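Local coordinates for protein glycosyl hydrolase (Rhizobium leguminosarum bv. trifolii, PDB 5NDX) that probably hydrolyses O-glycosidic bonds as a family 39 glycoside hydrolase, an orthologue of human alpha-L-iduronidase, and binds an iduronic acid-type coumarin glycoside in its pocket, at residues Ser421-Val426 with Asp513-Ser518; Leu33-Met38 with Asp353-Phe358; Met196-Ser201 with Gly210-Asp215. The protein carries 2 engineered substitutions. All coordinates share one frame; numbering follows the deposited sequence.

Interaction 1 (Ser421-Val426 with Asp513-Ser518); sequences SGRTAV and DVPLPS
Strands 422-426 and 513-516 pair antiparallel, T424 facing V514 as a hydrogen-bonded pair and R423 facing P515 as a non-hydrogen-bonded one, their short axes running at 153°. Both bonds of the T424-V514 pair are made: T424 N gives to V514 O at 3.1 Å, and V514 N gives to T424 O at 2.9 Å. A third backbone bond, from L516 N to G422 O at 2.9 Å, extends the pairing toward the start of the first strand. At the pair between them the CA atoms of R423 and P515 are 4.0 Å apart, and R423 CA approaches V514 O at 3.3 Å as a CA-H...O contact. On the face that carries R423 and D513, the arginine chain bends at chi3, which brings NH1 alongside D513, whose OD2 lies at the edge of the guanidinium, in its plane. NH1 of R423 meets the syn lone pair of D513 OD2 at 2.6 Å, a salt bridge whose two planes lie 15° apart, although the N-H...O angle of 136° leaves it bent. The other carboxylate oxygen, D513 OD1, accepts from a water at 2.6 Å that also reaches T424 O weakly. On the other face V514 CG2 meets V426 CG2 at 3.9 Å, a small apolar contact between buried side chains. Strand 508-516 is outermost in a nine-stranded mixed sheet, and 422-431 lies between it and 4-10, with backbone bonds from A425 to E3 and T5. Strand 407-413 covers the T424 and V514 face through H413 and L411, while P515 on the reverse face touches R444 of strand 436-445.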
loop_
_atom_site.group_PDB
_atom_site.type_symbol
_atom_site.label_atom_id
_atom_site.label_comp_id
_atom_site.label_asym_id
_atom_site.label_seq_id
_atom_site.Cartn_x
_atom_site.Cartn_y
_atom_site.Cartn_z
ATOM N N SER A 421 -15.610 -7.111 -19.780
ATOM C CA SER A 421 -16.682 -6.845 -18.836
ATOM C C SER A 421 -17.476 -8.144 -18.677
ATOM O O SER A 421 -17.233 -9.121 -19.349
ATOM C CB SER A 421 -17.592 -5.723 -19.332
ATOM O OG SER A 421 -18.195 -6.112 -20.575
ATOM N N GLY A 422 -18.504 -8.122 -17.866
ATOM C CA GLY A 422 -19.338 -9.303 -17.628
ATOM C C GLY A 422 -19.632 -9.426 -16.116
ATOM O O GLY A 422 -19.361 -8.488 -15.324
ATOM N N ARG A 423 -20.201 -10.546 -15.728
ATOM C CA ARG A 423 -20.538 -10.828 -14.341
ATOM C C ARG A 423 -20.798 -12.297 -14.182
ATOM O O ARG A 423 -21.172 -12.933 -15.165
ATOM C CB ARG A 423 -21.689 -9.947 -13.818
ATOM C CG ARG A 423 -23.051 -10.104 -14.438
ATOM C CD ARG A 423 -24.022 -9.206 -13.657
ATOM N NE ARG A 423 -23.892 -7.867 -14.160
ATOM C CZ ARG A 423 -23.613 -6.749 -13.506
ATOM N NH1 ARG A 423 -23.451 -6.644 -12.216
ATOM N NH2 ARG A 423 -23.533 -5.653 -14.234
ATOM N N THR A 424 -20.489 -12.846 -12.999
ATOM C CA THR A 424 -20.894 -14.182 -12.642
ATOM C C THR A 424 -21.688 -14.104 -11.344
ATOM O O THR A 424 -21.586 -13.145 -10.579
ATOM C CB THR A 424 -19.795 -15.161 -12.140
ATOM O OG1 THR A 424 -18.505 -14.597 -11.951
ATOM C CG2 THR A 424 -19.759 -16.323 -12.828
ATOM N N ALA A 425 -22.343 -15.205 -11.042
ATOM C CA ALA A 425 -23.086 -15.376 -9.811
ATOM C C ALA A 425 -22.296 -16.279 -8.869
ATOM O O ALA A 425 -21.774 -17.311 -9.307
ATOM C CB ALA A 425 -24.434 -15.969 -10.139
ATOM N N VAL A 426 -22.187 -15.869 -7.599
ATOM C CA VAL A 426 -21.581 -16.688 -6.576
ATOM C C VAL A 426 -22.558 -16.840 -5.412
ATOM O O VAL A 426 -23.161 -15.840 -4.918
ATOM C CB VAL A 426 -20.244 -16.100 -6.077
ATOM C CG1 VAL A 426 -19.696 -16.821 -4.878
ATOM C CG2 VAL A 426 -19.215 -16.105 -7.200
ATOM N N ASP A 513 -23.631 -10.994 -6.746
ATOM C CA ASP A 513 -23.473 -10.658 -8.158
ATOM C C ASP A 513 -22.073 -10.098 -8.284
ATOM O O ASP A 513 -21.719 -9.139 -7.583
ATOM C CB ASP A 513 -24.520 -9.627 -8.543
ATOM C CG ASP A 513 -24.213 -8.981 -9.879
ATOM O OD1 ASP A 513 -24.354 -9.706 -10.913
ATOM O OD2 ASP A 513 -23.744 -7.785 -9.851
ATOM N N VAL A 514 -21.255 -10.698 -9.140
ATOM C CA VAL A 514 -19.823 -10.453 -9.134
ATOM C C VAL A 514 -19.390 -9.908 -10.511
ATOM O O VAL A 514 -19.085 -10.667 -11.386
ATOM C CB VAL A 514 -19.067 -11.733 -8.788
ATOM C CG1 VAL A 514 -17.593 -11.500 -8.763
ATOM C CG2 VAL A 514 -19.507 -12.260 -7.431
ATOM N N PRO A 515 -19.345 -8.575 -10.669
ATOM C CA PRO A 515 -18.882 -8.030 -11.951
ATOM C C PRO A 515 -17.424 -8.288 -12.244
ATOM O O PRO A 515 -16.637 -8.480 -11.334
ATOM C CB PRO A 515 -19.107 -6.520 -11.812
ATOM C CG PRO A 515 -20.029 -6.354 -10.637
ATOM C CD PRO A 515 -19.770 -7.529 -9.733
ATOM N N LEU A 516 -17.111 -8.321 -13.533
ATOM C CA LEU A 516 -15.755 -8.319 -14.040
ATOM C C LEU A 516 -15.481 -6.901 -14.566
ATOM O O LEU A 516 -16.154 -6.459 -15.507
ATOM C CB LEU A 516 -15.594 -9.341 -15.153
ATOM C CG LEU A 516 -14.246 -9.345 -15.883
ATOM C CD1 LEU A 516 -13.205 -9.813 -14.918
ATOM C CD2 LEU A 516 -14.316 -10.282 -17.110
ATOM N N PRO A 517 -14.509 -6.171 -14.018
ATOM C CA PRO A 517 -13.745 -6.489 -12.814
ATOM C C PRO A 517 -14.405 -6.041 -11.517
ATOM O O PRO A 517 -15.217 -5.116 -11.514
ATOM C CB PRO A 517 -12.472 -5.684 -12.999
ATOM C CG PRO A 517 -12.853 -4.499 -13.811
ATOM C CD PRO A 517 -14.073 -4.881 -14.620
ATOM N N SER A 518 -14.034 -6.702 -10.420
ATOM C CA SER A 518 -14.469 -6.281 -9.099
ATOM C C SER A 518 -13.660 -6.938 -8.026
ATOM O O SER A 518 -12.996 -7.960 -8.252
ATOM C CB SER A 518 -15.979 -6.580 -8.882
ATOM O OG SER A 518 -16.201 -7.997 -8.757
HETATM O O HOH W 1 -24.587 -12.283 -10.976
#

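Interaction 2 (Leu33-Met38 with Asp353-Phe358); sequences LLEPEM and DRTPPF. Unlike the reference sequence in segment 353-358: T355 (reference Ala).
The first turn of helix 36-45, which follows strand 24-27 of the TIM barrel, packs here against the loop that leads into strand 358-362, with E37 lying on the F358 ring as a CH-pi contact. E37 CG stands 3.6 Å from the F358 ring centroid and 3° off the normal, so the methylene sits squarely over one face. Its backbone joins in, E37 CA coming to 3.5 Å from F358 CZ. With F358 CG between the backbone N and the carbonyl carbon (chi1 69°), the ring presents one face to E37. Beyond CG the glutamate chain bends at chi2, and its carboxylate plane is 31° from that of the phenyl group. A salt bridge from E37 OE2 to R332 satisfies the buried acid, and E35 OE1, from the N-cap residue, shares that arginine; the shared cation would be expected to favour the ionised form of both glutamates. Y328 of strand 326-330 also touches E37 and F358. Beside this, P36 CG lies 3.7 Å from OG1 of T355, a residue that differs from the reference sequence, with the two side chains set obliquely. One water joins the segments, donating to E37 OE2 at 2.6 Å and to P356 O at 2.9 Å.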
loop_
_atom_site.group_PDB
_atom_site.type_symbol
_atom_site.label_atom_id
_atom_site.label_comp_id
_atom_site.label_asym_id
_atom_site.label_seq_id
_atom_site.Cartn_x
_atom_site.Cartn_y
_atom_site.Cartn_z
ATOM N N LEU A 33 8.375 14.134 0.417
ATOM C CA LEU A 33 8.035 13.965 1.840
ATOM C C LEU A 33 7.964 15.297 2.603
ATOM O O LEU A 33 7.348 15.377 3.646
ATOM C CB LEU A 33 9.024 13.043 2.549
ATOM C CG LEU A 33 8.929 11.565 2.257
ATOM C CD1 LEU A 33 10.170 10.779 2.638
ATOM C CD2 LEU A 33 7.734 10.975 3.007
ATOM N N LEU A 34 8.572 16.342 2.075
ATOM C CA LEU A 34 8.509 17.667 2.700
ATOM C C LEU A 34 7.314 18.485 2.224
ATOM O O LEU A 34 7.078 19.518 2.779
ATOM C CB LEU A 34 9.771 18.471 2.385
ATOM C CG LEU A 34 11.080 17.698 2.640
ATOM C CD1 LEU A 34 12.282 18.487 2.118
ATOM C CD2 LEU A 34 11.236 17.337 4.105
ATOM N N GLU A 35 6.568 18.034 1.223
ATOM C CA GLU A 35 5.442 18.812 0.677
ATOM C C GLU A 35 4.145 18.566 1.460
ATOM O O GLU A 35 3.897 17.460 1.907
ATOM C CB GLU A 35 5.182 18.408 -0.776
ATOM C CG GLU A 35 6.276 18.773 -1.775
ATOM C CD GLU A 35 6.631 20.273 -1.768
ATOM O OE1 GLU A 35 5.777 21.153 -1.577
ATOM O OE2 GLU A 35 7.808 20.578 -1.920
ATOM N N PRO A 36 3.277 19.578 1.575
ATOM C CA PRO A 36 2.015 19.347 2.307
ATOM C C PRO A 36 1.050 18.323 1.686
ATOM O O PRO A 36 0.289 17.672 2.413
ATOM C CB PRO A 36 1.376 20.735 2.353
ATOM C CG PRO A 36 2.025 21.475 1.214
ATOM C CD PRO A 36 3.446 20.991 1.214
ATOM N N GLU A 37 1.083 18.179 0.371
ATOM C CA GLU A 37 0.276 17.185 -0.279
ATOM C C GLU A 37 0.611 15.758 0.233
ATOM O O GLU A 37 -0.284 15.006 0.585
ATOM C CB GLU A 37 0.453 17.225 -1.778
ATOM C CG GLU A 37 0.007 18.524 -2.449
ATOM C CD GLU A 37 1.076 19.598 -2.452
ATOM O OE1 GLU A 37 2.084 19.506 -1.705
ATOM O OE2 GLU A 37 0.909 20.551 -3.207
ATOM N N MET A 38 1.889 15.406 0.263
ATOM C CA MET A 38 2.324 14.119 0.776
ATOM C C MET A 38 2.028 13.976 2.237
ATOM O O MET A 38 1.676 12.859 2.682
ATOM C CB MET A 38 3.806 13.917 0.567
ATOM C CG MET A 38 4.336 12.526 0.861
ATOM S SD MET A 38 3.376 11.176 0.128
ATOM C CE MET A 38 3.847 11.378 -1.589
ATOM N N ASP A 353 -0.698 28.193 3.657
ATOM C CA ASP A 353 -1.069 29.498 3.057
ATOM C C ASP A 353 -0.096 30.010 1.966
ATOM O O ASP A 353 -0.445 30.937 1.245
ATOM C CB ASP A 353 -1.197 30.585 4.117
ATOM C CG ASP A 353 -2.389 30.398 5.031
ATOM O OD1 ASP A 353 -3.530 30.642 4.598
ATOM O OD2 ASP A 353 -2.168 30.100 6.224
ATOM N N ARG A 354 1.109 29.425 1.862
ATOM C CA ARG A 354 2.096 29.791 0.806
ATOM C C ARG A 354 1.848 28.989 -0.466
ATOM O O ARG A 354 1.718 29.561 -1.554
ATOM C CB ARG A 354 3.579 29.577 1.227
ATOM C CG ARG A 354 3.986 29.918 2.666
ATOM C CD ARG A 354 3.552 31.297 3.184
ATOM N NE ARG A 354 4.104 32.418 2.406
ATOM C CZ ARG A 354 3.413 33.287 1.651
ATOM N NH1 ARG A 354 2.081 33.233 1.539
ATOM N NH2 ARG A 354 4.073 34.246 0.996
ATOM N N THR A 355 1.790 27.666 -0.318
ATOM C CA THR A 355 1.742 26.751 -1.448
ATOM C C THR A 355 0.360 26.675 -2.076
ATOM O O THR A 355 -0.661 27.009 -1.464
ATOM C CB THR A 355 2.186 25.308 -1.083
ATOM O OG1 THR A 355 1.896 25.055 0.298
ATOM C CG2 THR A 355 3.673 25.088 -1.356
ATOM N N PRO A 356 0.322 26.255 -3.327
ATOM C CA PRO A 356 -0.984 26.172 -3.979
ATOM C C PRO A 356 -1.969 25.239 -3.235
ATOM O O PRO A 356 -1.584 24.186 -2.791
ATOM C CB PRO A 356 -0.639 25.648 -5.367
ATOM C CG PRO A 356 0.763 26.132 -5.590
ATOM C CD PRO A 356 1.429 25.999 -4.263
ATOM N N PRO A 357 -3.218 25.661 -3.075
ATOM C CA PRO A 357 -4.207 24.808 -2.444
ATOM C C PRO A 357 -4.565 23.561 -3.340
ATOM O O PRO A 357 -4.173 23.509 -4.512
ATOM C CB PRO A 357 -5.394 25.743 -2.269
ATOM C CG PRO A 357 -5.274 26.714 -3.375
ATOM C CD PRO A 357 -3.810 26.890 -3.647
ATOM N N PHE A 358 -5.218 22.546 -2.759
ATOM C CA PHE A 358 -5.407 21.277 -3.466
ATOM C C PHE A 358 -6.425 20.444 -2.767
ATOM O O PHE A 358 -6.677 20.632 -1.577
ATOM C CB PHE A 358 -4.091 20.457 -3.596
ATOM C CG PHE A 358 -3.595 19.906 -2.284
ATOM C CD1 PHE A 358 -2.892 20.723 -1.387
ATOM C CD2 PHE A 358 -3.869 18.597 -1.906
ATOM C CE1 PHE A 358 -2.491 20.233 -0.148
ATOM C CE2 PHE A 358 -3.470 18.117 -0.687
ATOM C CZ PHE A 358 -2.771 18.926 0.192
HETATM O O HOH W 2 -0.941 21.867 -4.370
#

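Interaction 3 (Met196-Ser201 with Gly210-Asp215); sequences MAHCDS and GPPRID
H198 and C199 take different first torsions at the end of helix 190-200, and this spreads their side chains over different parts of the 210-215 loop. In H198 the ring carbon CG is anti to the backbone N (chi1 -169°), which brings the imidazole across the P212 ring; in C199 the sulfur is anti to the carbonyl carbon (chi1 -70°), which places SG beside P212 and I214. The imidazole and the pyrrolidine cross at about a right angle: H198 CE1 comes to 3.4 Å from P212 CD, an oblique approach to the imidazole. C199 supplies the apolar centre, its SG 4.3 Å from P212 CG; separately, C199 CB lies 3.8 Å from I214 CG2. P211 CB packs against the helix's carbonyl oxygens, 3.3 Å from C199 O and 3.4 Å from H198 O. No direct hydrogen bond crosses the contact. Instead a water donates to C199 O at 2.7 Å and to P212 O at 2.5 Å, tying together two carbonyls that cannot bond each other; C199 O also receives a weak bond from R255. This is the return from a barrel helix to its next strand: helix 190-200 ends, the chain turns, and 210-215 leads into strand 216-219. Helix 155-171 flanks the contact, with T160 and D164 beside H198 and Y163 against I214. Further along the loop R213 forms a salt bridge with D171 of that helix, and D215 joins its backbone to M179 at the start of strand 179-184.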
loop_
_atom_site.group_PDB
_atom_site.type_symbol
_atom_site.label_atom_id
_atom_site.label_comp_id
_atom_site.label_asym_id
_atom_site.label_seq_id
_atom_site.Cartn_x
_atom_site.Cartn_y
_atom_site.Cartn_z
ATOM N N MET A 196 24.960 -11.603 -6.600
ATOM C CA MET A 196 24.727 -12.941 -6.108
ATOM C C MET A 196 26.051 -13.721 -6.015
ATOM O O MET A 196 26.293 -14.372 -5.003
ATOM C CB MET A 196 23.727 -13.662 -7.023
ATOM C CG MET A 196 22.325 -13.000 -7.066
ATOM S SD MET A 196 21.671 -12.336 -5.509
ATOM C CE MET A 196 21.042 -13.847 -4.999
ATOM N N ALA A 197 26.877 -13.642 -7.069
ATOM C CA ALA A 197 28.230 -14.237 -7.052
ATOM C C ALA A 197 29.045 -13.660 -5.893
ATOM O O ALA A 197 29.579 -14.403 -5.073
ATOM C CB ALA A 197 28.950 -14.012 -8.386
ATOM N N HIS A 198 29.062 -12.334 -5.794
ATOM C CA HIS A 198 29.758 -11.665 -4.692
ATOM C C HIS A 198 29.308 -12.076 -3.311
ATOM O O HIS A 198 30.138 -12.245 -2.414
ATOM C CB HIS A 198 29.630 -10.159 -4.844
ATOM C CG HIS A 198 30.513 -9.387 -3.928
ATOM N ND1 HIS A 198 30.022 -8.667 -2.870
ATOM C CD2 HIS A 198 31.859 -9.219 -3.910
ATOM C CE1 HIS A 198 31.021 -8.100 -2.227
ATOM N NE2 HIS A 198 32.150 -8.417 -2.837
ATOM N N CYS A 199 28.002 -12.216 -3.104
ATOM C CA CYS A 199 27.478 -12.595 -1.776
ATOM C C CYS A 199 27.582 -14.091 -1.495
ATOM O O CYS A 199 27.519 -14.498 -0.353
ATOM C CB CYS A 199 26.009 -12.134 -1.610
ATOM S SG CYS A 199 25.855 -10.332 -1.466
ATOM N N ASP A 200 27.723 -14.903 -2.532
ATOM C CA ASP A 200 27.864 -16.341 -2.377
ATOM C C ASP A 200 29.318 -16.793 -2.052
ATOM O O ASP A 200 29.586 -17.224 -0.961
ATOM C CB ASP A 200 27.377 -17.033 -3.641
ATOM C CG ASP A 200 27.372 -18.533 -3.516
ATOM O OD1 ASP A 200 27.320 -19.066 -2.411
ATOM O OD2 ASP A 200 27.362 -19.189 -4.540
ATOM N N SER A 201 30.214 -16.752 -3.033
ATOM C CA SER A 201 31.659 -16.858 -2.822
ATOM C C SER A 201 31.971 -15.376 -2.763
ATOM O O SER A 201 31.060 -14.608 -2.489
ATOM C CB SER A 201 32.292 -17.563 -4.007
ATOM O OG SER A 201 31.669 -17.151 -5.213
ATOM N N GLY A 210 35.592 -13.208 3.783
ATOM C CA GLY A 210 34.313 -13.777 3.424
ATOM C C GLY A 210 33.360 -12.742 2.845
ATOM O O GLY A 210 33.624 -11.528 2.880
ATOM N N PRO A 211 32.245 -13.229 2.286
ATOM C CA PRO A 211 31.318 -12.348 1.571
ATOM C C PRO A 211 30.507 -11.471 2.522
ATOM O O PRO A 211 30.232 -11.884 3.645
ATOM C CB PRO A 211 30.412 -13.332 0.821
ATOM C CG PRO A 211 30.416 -14.550 1.680
ATOM C CD PRO A 211 31.765 -14.623 2.350
ATOM N N PRO A 212 30.129 -10.257 2.082
ATOM C CA PRO A 212 29.179 -9.479 2.892
ATOM C C PRO A 212 27.836 -10.216 3.016
ATOM O O PRO A 212 27.456 -10.979 2.123
ATOM C CB PRO A 212 29.018 -8.193 2.086
ATOM C CG PRO A 212 29.195 -8.642 0.687
ATOM C CD PRO A 212 30.316 -9.646 0.752
ATOM N N ARG A 213 27.185 -10.054 4.154
ATOM C CA ARG A 213 25.903 -10.709 4.399
ATOM C C ARG A 213 24.814 -10.173 3.448
ATOM O O ARG A 213 24.910 -9.043 2.928
ATOM C CB ARG A 213 25.464 -10.513 5.843
ATOM C CG ARG A 213 25.152 -9.070 6.235
ATOM C CD ARG A 213 24.659 -9.033 7.681
ATOM N NE ARG A 213 24.679 -7.657 8.187
ATOM C CZ ARG A 213 23.639 -6.808 8.209
ATOM N NH1 ARG A 213 22.425 -7.173 7.765
ATOM N NH2 ARG A 213 23.811 -5.579 8.700
ATOM N N ILE A 214 23.819 -11.015 3.209
ATOM C CA ILE A 214 22.611 -10.619 2.493
ATOM C C ILE A 214 21.442 -11.321 3.173
ATOM O O ILE A 214 21.439 -12.544 3.331
ATOM C CB ILE A 214 22.705 -10.888 0.973
ATOM C CG1 ILE A 214 21.434 -10.384 0.262
ATOM C CG2 ILE A 214 22.927 -12.361 0.675
ATOM C CD1 ILE A 214 21.578 -10.241 -1.251
ATOM N N ASP A 215 20.479 -10.528 3.633
ATOM C CA ASP A 215 19.352 -11.042 4.392
ATOM C C ASP A 215 18.139 -11.297 3.515
ATOM O O ASP A 215 17.258 -12.001 3.930
ATOM C CB ASP A 215 19.009 -10.071 5.489
ATOM C CG ASP A 215 20.162 -9.908 6.495
ATOM O OD1 ASP A 215 20.608 -10.933 7.006
ATOM O OD2 ASP A 215 20.640 -8.788 6.738
HETATM O O HOH W 3 26.634 -13.385 1.967
#

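Overall arrangement
The three contacts lie far apart and do not touch. The centres of interaction 1 and interaction 2 are 40 Å apart. Between interaction 1 and interaction 3 the centres are separated by 48 Å. For interaction 2 and interaction 3 the centres are 43 Å apart and the nearest atoms about 22 Å. Interaction 3 is nested in sequence inside the loop closed by interaction 2; it is a helix-to-strand connection of the barrel, while interaction 2 joins a barrel helix to a loop outside the parallel sheet. Interaction 1 opens later in the chain, at one edge of the mixed sheet beside the barrel. All three lie away from the annotated sites; in interaction 3 the I214 side chain is about 9 Å from a bound 8U8, and its loop leads toward pocket residue Y216.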